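Local coordinates for protein Crov588 (Cafeteriavirus, PDB 6NYR) that is of unknown function but builds a ring-shaped leucine-rich-repeat solenoid from many FNIP repeats, a scaffold that might serve binding, at residues 230-235 and 252-257; 276-281 and 292-297; 225-230 and 246-251. All coordinates share one frame; numbering follows the deposited sequence.

Contact 1 of 3, residues 230-235 and 252-257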
loop_
_atom_site.group_PDB
_atom_site.type_symbol
_atom_site.label_atom_id
_atom_site.label_comp_id
_atom_site.label_asym_id
_atom_site.label_seq_id
_atom_site.Cartn_x
_atom_site.Cartn_y
_atom_site.Cartn_z
ATOM N N SER A 230 -16.109 -3.350 30.401
ATOM C CA SER A 230 -15.634 -2.253 29.570
ATOM C C SER A 230 -15.075 -2.728 28.236
ATOM O O SER A 230 -14.891 -1.906 27.330
ATOM C CB SER A 230 -14.549 -1.455 30.308
ATOM O OG SER A 230 -13.500 -2.300 30.750
ATOM N N LEU A 231 -14.818 -4.027 28.087
ATOM C CA LEU A 231 -14.175 -4.539 26.886
ATOM C C LEU A 231 -15.028 -4.268 25.653
ATOM O O LEU A 231 -16.218 -4.595 25.618
ATOM C CB LEU A 231 -13.926 -6.040 27.030
ATOM C CG LEU A 231 -12.757 -6.595 26.219
ATOM C CD1 LEU A 231 -11.436 -6.091 26.807
ATOM C CD2 LEU A 231 -12.790 -8.112 26.158
ATOM N N THR A 232 -14.405 -3.681 24.630
ATOM C CA THR A 232 -15.042 -3.511 23.333
ATOM C C THR A 232 -14.384 -4.319 22.223
ATOM O O THR A 232 -15.050 -4.623 21.229
ATOM C CB THR A 232 -15.029 -2.030 22.925
ATOM O OG1 THR A 232 -13.680 -1.613 22.662
ATOM C CG2 THR A 232 -15.612 -1.175 24.038
ATOM N N TYR A 233 -13.108 -4.670 22.368
ATOM C CA TYR A 233 -12.330 -5.341 21.337
ATOM C C TYR A 233 -11.728 -6.604 21.934
ATOM O O TYR A 233 -11.070 -6.547 22.979
ATOM C CB TYR A 233 -11.229 -4.415 20.796
ATOM C CG TYR A 233 -10.381 -5.025 19.700
ATOM C CD1 TYR A 233 -9.381 -5.938 20.000
ATOM C CD2 TYR A 233 -10.574 -4.683 18.366
ATOM C CE1 TYR A 233 -8.602 -6.501 19.010
ATOM C CE2 TYR A 233 -9.797 -5.240 17.369
ATOM C CZ TYR A 233 -8.809 -6.150 17.696
ATOM O OH TYR A 233 -8.026 -6.715 16.713
ATOM N N LEU A 234 -11.968 -7.743 21.279
ATOM C CA LEU A 234 -11.430 -9.028 21.723
ATOM C C LEU A 234 -10.928 -9.799 20.511
ATOM O O LEU A 234 -11.710 -10.110 19.607
ATOM C CB LEU A 234 -12.492 -9.837 22.478
ATOM C CG LEU A 234 -12.103 -11.214 23.007
ATOM C CD1 LEU A 234 -10.937 -11.113 23.972
ATOM C CD2 LEU A 234 -13.295 -11.882 23.677
ATOM N N GLU A 235 -9.632 -10.110 20.501
ATOM C CA GLU A 235 -9.006 -10.851 19.411
ATOM C C GLU A 235 -8.274 -12.059 19.975
ATOM O O GLU A 235 -7.329 -11.902 20.757
ATOM C CB GLU A 235 -8.032 -9.966 18.628
ATOM C CG GLU A 235 -7.214 -10.727 17.589
ATOM C CD GLU A 235 -6.224 -9.844 16.849
ATOM O OE1 GLU A 235 -6.368 -8.608 16.916
ATOM O OE2 GLU A 235 -5.312 -10.390 16.197
ATOM N N SER A 252 -20.631 -5.116 26.303
ATOM C CA SER A 252 -20.081 -3.916 25.688
ATOM C C SER A 252 -19.264 -4.213 24.437
ATOM O O SER A 252 -18.810 -3.278 23.766
ATOM C CB SER A 252 -19.213 -3.174 26.709
ATOM O OG SER A 252 -18.430 -4.089 27.460
ATOM N N LEU A 253 -19.068 -5.488 24.105
ATOM C CA LEU A 253 -18.161 -5.875 23.030
ATOM C C LEU A 253 -18.700 -5.451 21.668
ATOM O O LEU A 253 -19.863 -5.706 21.339
ATOM C CB LEU A 253 -17.949 -7.387 23.069
ATOM C CG LEU A 253 -16.680 -7.974 22.459
ATOM C CD1 LEU A 253 -15.431 -7.468 23.131
ATOM C CD2 LEU A 253 -16.762 -9.508 22.543
ATOM N N THR A 254 -17.843 -4.810 20.871
ATOM C CA THR A 254 -18.196 -4.416 19.514
ATOM C C THR A 254 -17.411 -5.142 18.430
ATOM O O THR A 254 -17.935 -5.315 17.330
ATOM C CB THR A 254 -17.991 -2.906 19.327
ATOM O OG1 THR A 254 -16.620 -2.567 19.578
ATOM C CG2 THR A 254 -18.888 -2.122 20.277
ATOM N N TYR A 255 -16.172 -5.547 18.701
ATOM C CA TYR A 255 -15.345 -6.271 17.741
ATOM C C TYR A 255 -14.923 -7.607 18.341
ATOM O O TYR A 255 -14.366 -7.647 19.444
ATOM C CB TYR A 255 -14.093 -5.465 17.360
ATOM C CG TYR A 255 -14.334 -4.304 16.418
ATOM C CD1 TYR A 255 -15.183 -3.265 16.771
ATOM C CD2 TYR A 255 -13.691 -4.235 15.186
ATOM C CE1 TYR A 255 -15.402 -2.200 15.918
ATOM C CE2 TYR A 255 -13.903 -3.172 14.328
ATOM C CZ TYR A 255 -14.760 -2.156 14.699
ATOM O OH TYR A 255 -14.971 -1.097 13.846
ATOM N N LEU A 256 -15.166 -8.694 17.607
ATOM C CA LEU A 256 -14.787 -10.039 18.033
ATOM C C LEU A 256 -14.080 -10.738 16.882
ATOM O O LEU A 256 -14.648 -10.871 15.793
ATOM C CB LEU A 256 -16.011 -10.850 18.469
ATOM C CG LEU A 256 -15.778 -12.322 18.812
ATOM C CD1 LEU A 256 -14.984 -12.457 20.110
ATOM C CD2 LEU A 256 -17.087 -13.098 18.905
ATOM N N GLU A 257 -12.846 -11.175 17.114
ATOM C CA GLU A 257 -12.093 -11.901 16.100
ATOM C C GLU A 257 -11.567 -13.204 16.685
ATOM O O GLU A 257 -10.892 -13.198 17.720
ATOM C CB GLU A 257 -10.921 -11.071 15.560
ATOM C CG GLU A 257 -10.035 -11.827 14.579
ATOM C CD GLU A 257 -9.069 -10.920 13.835
ATOM O OE1 GLU A 257 -9.083 -9.697 14.088
ATOM O OE2 GLU A 257 -8.313 -11.426 12.981
#
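Thr-232 O is the busiest acceptor where strand 233-235 lies beside strand 255-257. It takes Tyr-255 N at 2.9 Å, nearly in line with its C=O bond, and Thr-254 N at 2.8 Å, which arrives well off that line with a C=O...N angle of 131°. Thr-254 OG1 lies 3.1 Å from the same Thr-232 O. Beyond this forked start the pairing becomes regular and parallel: Leu-234 N gives to Tyr-255 O at 3.0 Å, and Leu-234 O receives Glu-257 N at 2.9 Å. Upstream, Ser-252 OG is hydrogen-bonded to Asn-229 O and also sits 2.9 Å from Leu-231 O.

Side chains alternate along each strand, and paired residues share a face. Leu-234 and Leu-256 run side by side to the buried face, CD2 of Leu-234 being 4.0 Å from CD1 of Leu-256. Leu-253 sets its CD1 against Leu-234 CB as well: chi1 -156° sends CG off anti to N, and chi2 61° then brings CD1 beneath the Thr-232 carbonyl. On the other face Tyr-255 CB meets Tyr-233 CD2 obliquely, while the Tyr-255 ring goes the other way, to stack on His-277. Tyr-233 OH donates over a short 2.5 Å to Glu-235 OE1, on the anti side of the carboxylate. The carboxylates of Glu-235 and Glu-257 are stacked with nearly parallel planes, and the tyrosine bond may soften the repulsion expected between them.

Strand 211-213 continues the pattern on the far side of 233-235. Short parallel strands from successive repeats, with leucines turned into the core between strands and loops and polar side chains on the opposite face of the strands, are the hallmark of a leucine-rich-repeat solenoid.

Contact 2 of 3, residues 276-281 and 292-297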
loop_
_atom_site.group_PDB
_atom_site.type_symbol
_atom_site.label_atom_id
_atom_site.label_comp_id
_atom_site.label_asym_id
_atom_site.label_seq_id
_atom_site.Cartn_x
_atom_site.Cartn_y
_atom_site.Cartn_z
ATOM N N THR A 276 -20.781 -5.446 16.595
ATOM C CA THR A 276 -20.956 -4.971 15.229
ATOM C C THR A 276 -20.079 -5.707 14.227
ATOM O O THR A 276 -20.487 -5.874 13.071
ATOM C CB THR A 276 -20.656 -3.469 15.147
ATOM O OG1 THR A 276 -19.377 -3.198 15.738
ATOM C CG2 THR A 276 -21.733 -2.669 15.868
ATOM N N HIS A 277 -18.891 -6.148 14.637
ATOM C CA HIS A 277 -17.952 -6.825 13.753
ATOM C C HIS A 277 -17.595 -8.197 14.308
ATOM O O HIS A 277 -17.151 -8.312 15.457
ATOM C CB HIS A 277 -16.671 -6.004 13.568
ATOM C CG HIS A 277 -16.876 -4.705 12.856
ATOM N ND1 HIS A 277 -17.692 -3.705 13.343
ATOM C CD2 HIS A 277 -16.376 -4.244 11.685
ATOM C CE1 HIS A 277 -17.682 -2.684 12.507
ATOM N NE2 HIS A 277 -16.892 -2.985 11.493
ATOM N N ILE A 278 -17.787 -9.231 13.493
ATOM C CA ILE A 278 -17.361 -10.588 13.820
ATOM C C ILE A 278 -16.494 -11.114 12.687
ATOM O O ILE A 278 -16.892 -11.068 11.519
ATOM C CB ILE A 278 -18.558 -11.531 14.053
ATOM C CG1 ILE A 278 -19.310 -11.119 15.322
ATOM C CG2 ILE A 278 -18.097 -12.980 14.148
ATOM C CD1 ILE A 278 -20.589 -11.883 15.560
ATOM N N THR A 279 -15.317 -11.621 13.035
ATOM C CA THR A 279 -14.440 -12.305 12.095
ATOM C C THR A 279 -14.143 -13.694 12.638
ATOM O O THR A 279 -13.782 -13.842 13.811
ATOM C CB THR A 279 -13.138 -11.532 11.878
ATOM O OG1 THR A 279 -13.432 -10.262 11.279
ATOM C CG2 THR A 279 -12.192 -12.315 10.970
ATOM N N PHE A 280 -14.320 -14.707 11.799
ATOM C CA PHE A 280 -13.965 -16.075 12.146
ATOM C C PHE A 280 -12.592 -16.408 11.572
ATOM O O PHE A 280 -12.129 -15.797 10.605
ATOM C CB PHE A 280 -15.004 -17.077 11.624
ATOM C CG PHE A 280 -16.285 -17.084 12.405
ATOM C CD1 PHE A 280 -16.346 -17.672 13.657
ATOM C CD2 PHE A 280 -17.431 -16.513 11.882
ATOM C CE1 PHE A 280 -17.524 -17.681 14.379
ATOM C CE2 PHE A 280 -18.618 -16.521 12.598
ATOM C CZ PHE A 280 -18.663 -17.107 13.848
ATOM N N GLY A 281 -11.947 -17.403 12.184
ATOM C CA GLY A 281 -10.663 -17.878 11.723
ATOM C C GLY A 281 -10.812 -18.981 10.692
ATOM O O GLY A 281 -11.910 -19.358 10.288
ATOM N N VAL A 292 -28.767 -16.675 17.223
ATOM C CA VAL A 292 -27.408 -16.756 17.742
ATOM C C VAL A 292 -26.627 -15.481 17.463
ATOM O O VAL A 292 -25.930 -14.969 18.337
ATOM C CB VAL A 292 -26.692 -17.991 17.146
ATOM C CG1 VAL A 292 -25.283 -18.113 17.694
ATOM C CG2 VAL A 292 -27.503 -19.254 17.414
ATOM N N LEU A 293 -26.718 -14.967 16.241
ATOM C CA LEU A 293 -25.949 -13.793 15.866
ATOM C C LEU A 293 -26.545 -12.545 16.509
ATOM O O LEU A 293 -27.771 -12.413 16.595
ATOM C CB LEU A 293 -25.929 -13.639 14.350
ATOM C CG LEU A 293 -25.191 -14.721 13.556
ATOM C CD1 LEU A 293 -25.334 -14.480 12.066
ATOM C CD2 LEU A 293 -23.734 -14.763 13.974
ATOM N N PRO A 294 -25.710 -11.613 16.967
ATOM C CA PRO A 294 -26.244 -10.403 17.601
ATOM C C PRO A 294 -27.049 -9.572 16.613
ATOM O O PRO A 294 -26.870 -9.652 15.396
ATOM C CB PRO A 294 -24.995 -9.650 18.084
ATOM C CG PRO A 294 -23.832 -10.286 17.405
ATOM C CD PRO A 294 -24.234 -11.650 16.929
ATOM N N ASN A 295 -27.950 -8.760 17.160
ATOM C CA ASN A 295 -28.850 -7.947 16.354
ATOM C C ASN A 295 -28.240 -6.616 15.935
ATOM O O ASN A 295 -28.854 -5.895 15.141
ATOM C CB ASN A 295 -30.153 -7.716 17.127
ATOM C CG ASN A 295 -29.921 -7.111 18.500
ATOM O OD1 ASN A 295 -28.903 -6.461 18.742
ATOM N ND2 ASN A 295 -30.860 -7.341 19.412
ATOM N N SER A 296 -27.056 -6.277 16.439
ATOM C CA SER A 296 -26.338 -5.092 15.995
ATOM C C SER A 296 -25.345 -5.378 14.875
ATOM O O SER A 296 -24.812 -4.431 14.285
ATOM C CB SER A 296 -25.579 -4.462 17.172
ATOM O OG SER A 296 -26.447 -4.194 18.256
ATOM N N LEU A 297 -25.091 -6.649 14.570
ATOM C CA LEU A 297 -24.021 -7.028 13.657
ATOM C C LEU A 297 -24.143 -6.317 12.320
ATOM O O LEU A 297 -25.181 -6.392 11.656
ATOM C CB LEU A 297 -24.042 -8.544 13.455
ATOM C CG LEU A 297 -22.802 -9.189 12.847
ATOM C CD1 LEU A 297 -21.607 -9.033 13.769
ATOM C CD2 LEU A 297 -23.074 -10.667 12.566
#
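Ile-278 and Leu-297 meet at about a right angle, with the CD1 methyl of Leu-297 set against the flank of the isoleucine. That methyl lies 3.5 Å from Ile-278 CG1 and about as close to Ile-278 CD1, while its other near neighbour is the carbonyl oxygen Thr-276 O, 3.4 Å from Leu-297 CD1. Holding CG1 anti to its own carbonyl carbon (chi1 -67°) and continuing extended, Ile-278 aims its CD1 at the Pro-294 ring. Ile-278 CD1 meets that ring end-on at Pro-294 CD, 3.9 Å away. At the margin, Thr-276 CG2 rests 3.9 Å from Ser-296 O. No hydrogen bond spans the two segments; the contact is made by van der Waals packing, partly methyl against carbonyl oxygen.

What fixes these groups lies one shell further out. Pro-294 is backed by Leu-271 and Leu-275, from the loop before strand 277-279, and Ser-296 OG is anchored on Asn-273 O of that same loop, which ties down the turn before Leu-297. Thr-276 is gripped by its OG1, hydrogen-bonded to Thr-254 O and, at 3.0 Å, to His-277 ND1, in the plane of the imidazole at its edge. The bond between OG1 and ND1 should limit rotation of the His-277 ring, on the face of the strand turned away from the loop. Thr-276 O, beside the leucine methyl, is itself satisfied by the Thr-298 hydroxyl and by backbone bonds to Thr-298 and His-299.

After one turn the chain thus comes round to lay Leu-297 beside Thr-276, at the start of its own strand: this is where successive coils of a leucine-rich-repeat solenoid stack, here one built of FNIP repeats.

Contact 3 of 3, residues 225-230 and 246-251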
loop_
_atom_site.group_PDB
_atom_site.type_symbol
_atom_site.label_atom_id
_atom_site.label_comp_id
_atom_site.label_asym_id
_atom_site.label_seq_id
_atom_site.Cartn_x
_atom_site.Cartn_y
_atom_site.Cartn_z
ATOM N N ASN A 225 -17.597 -13.658 34.232
ATOM C CA ASN A 225 -17.100 -12.564 35.062
ATOM C C ASN A 225 -15.579 -12.474 35.069
ATOM O O ASN A 225 -14.991 -11.923 36.007
ATOM C CB ASN A 225 -17.626 -12.696 36.498
ATOM C CG ASN A 225 -19.141 -12.625 36.574
ATOM O OD1 ASN A 225 -19.793 -13.529 37.097
ATOM N ND2 ASN A 225 -19.710 -11.551 36.038
ATOM N N VAL A 226 -14.931 -13.009 34.040
ATOM C CA VAL A 226 -13.498 -12.813 33.858
ATOM C C VAL A 226 -13.228 -11.609 32.966
ATOM O O VAL A 226 -12.297 -10.840 33.214
ATOM C CB VAL A 226 -12.861 -14.091 33.280
ATOM C CG1 VAL A 226 -11.381 -13.871 33.015
ATOM C CG2 VAL A 226 -13.074 -15.265 34.225
ATOM N N LEU A 227 -14.034 -11.431 31.927
ATOM C CA LEU A 227 -13.894 -10.325 30.987
ATOM C C LEU A 227 -14.633 -9.104 31.516
ATOM O O LEU A 227 -15.820 -9.208 31.861
ATOM C CB LEU A 227 -14.447 -10.718 29.627
ATOM C CG LEU A 227 -13.720 -11.857 28.909
ATOM C CD1 LEU A 227 -14.421 -12.245 27.626
ATOM C CD2 LEU A 227 -12.282 -11.438 28.626
ATOM N N PRO A 228 -13.975 -7.952 31.615
ATOM C CA PRO A 228 -14.637 -6.786 32.211
ATOM C C PRO A 228 -15.717 -6.214 31.307
ATOM O O PRO A 228 -15.682 -6.354 30.082
ATOM C CB PRO A 228 -13.491 -5.786 32.414
ATOM C CG PRO A 228 -12.445 -6.192 31.413
ATOM C CD PRO A 228 -12.565 -7.684 31.261
ATOM N N ASN A 229 -16.689 -5.550 31.941
ATOM C CA ASN A 229 -17.801 -4.940 31.219
ATOM C C ASN A 229 -17.393 -3.707 30.422
ATOM O O ASN A 229 -18.269 -3.063 29.833
ATOM C CB ASN A 229 -18.932 -4.573 32.189
ATOM C CG ASN A 229 -19.727 -5.785 32.639
ATOM O OD1 ASN A 229 -19.935 -6.725 31.868
ATOM N ND2 ASN A 229 -20.191 -5.764 33.886
ATOM N N SER A 230 -16.109 -3.350 30.401
ATOM C CA SER A 230 -15.634 -2.253 29.570
ATOM C C SER A 230 -15.075 -2.728 28.236
ATOM O O SER A 230 -14.891 -1.906 27.330
ATOM C CB SER A 230 -14.549 -1.455 30.308
ATOM O OG SER A 230 -13.500 -2.300 30.750
ATOM N N GLU A 246 -22.793 -19.020 28.051
ATOM C CA GLU A 246 -23.570 -17.822 28.326
ATOM C C GLU A 246 -22.856 -16.922 29.325
ATOM O O GLU A 246 -22.175 -17.394 30.239
ATOM C CB GLU A 246 -24.944 -18.222 28.861
ATOM C CG GLU A 246 -26.065 -17.237 28.592
ATOM C CD GLU A 246 -27.435 -17.819 28.912
ATOM O OE1 GLU A 246 -27.587 -19.057 28.847
ATOM O OE2 GLU A 246 -28.354 -17.037 29.235
ATOM N N ASN A 247 -23.001 -15.612 29.125
ATOM C CA ASN A 247 -22.625 -14.606 30.113
ATOM C C ASN A 247 -21.122 -14.559 30.384
ATOM O O ASN A 247 -20.701 -14.189 31.483
ATOM C CB ASN A 247 -23.372 -14.822 31.439
ATOM C CG ASN A 247 -24.839 -14.437 31.358
ATOM O OD1 ASN A 247 -25.716 -15.295 31.250
ATOM N ND2 ASN A 247 -25.112 -13.138 31.415
ATOM N N VAL A 248 -20.285 -14.901 29.408
ATOM C CA VAL A 248 -18.841 -14.743 29.531
ATOM C C VAL A 248 -18.339 -13.584 28.668
ATOM O O VAL A 248 -17.408 -12.878 29.049
ATOM C CB VAL A 248 -18.095 -16.056 29.203
ATOM C CG1 VAL A 248 -18.859 -16.895 28.218
ATOM C CG2 VAL A 248 -16.698 -15.744 28.674
ATOM N N LEU A 249 -18.932 -13.384 27.495
ATOM C CA LEU A 249 -18.583 -12.205 26.698
ATOM C C LEU A 249 -19.336 -10.993 27.231
ATOM O O LEU A 249 -20.559 -11.056 27.391
ATOM C CB LEU A 249 -18.920 -12.423 25.227
ATOM C CG LEU A 249 -18.212 -13.582 24.526
ATOM C CD1 LEU A 249 -18.709 -13.739 23.097
ATOM C CD2 LEU A 249 -16.705 -13.372 24.549
ATOM N N PRO A 250 -18.654 -9.887 27.531
ATOM C CA PRO A 250 -19.356 -8.740 28.120
ATOM C C PRO A 250 -20.293 -8.078 27.122
ATOM O O PRO A 250 -20.140 -8.180 25.902
ATOM C CB PRO A 250 -18.223 -7.795 28.538
ATOM C CG PRO A 250 -17.103 -8.125 27.604
ATOM C CD PRO A 250 -17.220 -9.608 27.310
ATOM N N ASN A 251 -21.280 -7.380 27.676
ATOM C CA ASN A 251 -22.348 -6.734 26.923
ATOM C C ASN A 251 -21.922 -5.431 26.270
ATOM O O ASN A 251 -22.775 -4.718 25.730
ATOM C CB ASN A 251 -23.527 -6.504 27.867
ATOM C CG ASN A 251 -24.295 -7.782 28.165
ATOM O OD1 ASN A 251 -24.500 -8.619 27.283
ATOM N ND2 ASN A 251 -24.690 -7.956 29.422
HETATM O O HOH W 1 -15.997 -13.726 31.151
#
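Leu-227 reaches across to the neighbouring loop and crosses the Pro-250 ring obliquely at its CD, with Leu-227 CB 3.8 Å from Pro-250 CD. With CG anti to the carbonyl carbon (chi1 -64°), the leucine carries CD1 past the proline to Val-248 O, 3.4 Å away. The same methyl then touches Leu-249 CD2 at 4.0 Å. Further along, CB and CG of Pro-250 face the Pro-228 carbonyl, where Pro-228 O and Pro-250 CB are 3.3 Å apart. Asn-229 and Pro-250 slide past one another in opposite directions, the amide oxygen OD1 lying 3.9 Å from Pro-250 CB at the exposed margin. Deeper in, the side chains of Leu-227 and Leu-249 both pack on Leu-234 of the strand between the loops.

One water makes the polar link: it donates to Val-248 O at 2.7 Å and accepts from Leu-227 N at 3.1 Å. Since no direct hydrogen bond runs between these two segments, they are joined by side-chain packing, partly CH against carbonyl oxygen, and by this water, which satisfies a backbone donor and acceptor where two irregular chains stand too far apart to pair themselves.

All three contacts lie on the same arc of the ring. Contacts 1 and 3 interleave along the chain, share Ser-230 and touch: the loops of contact 3 lead directly into the strands of contact 1, with centres about 10 Å apart. Contact 2 follows in sequence, its centre about 11 Å from that of contact 1, because strand 277-279 pairs with strand 255-257. Contacts 2 and 3 do not touch, their nearest atoms being about 8 Å apart. Contacts 1 and 3 therefore join neighbouring coils, at the inner strands and the outer loops respectively, and contact 2 repeats the stacking one coil on, between a strand and the approach to the next; repeated, such joints would build the curved solenoid.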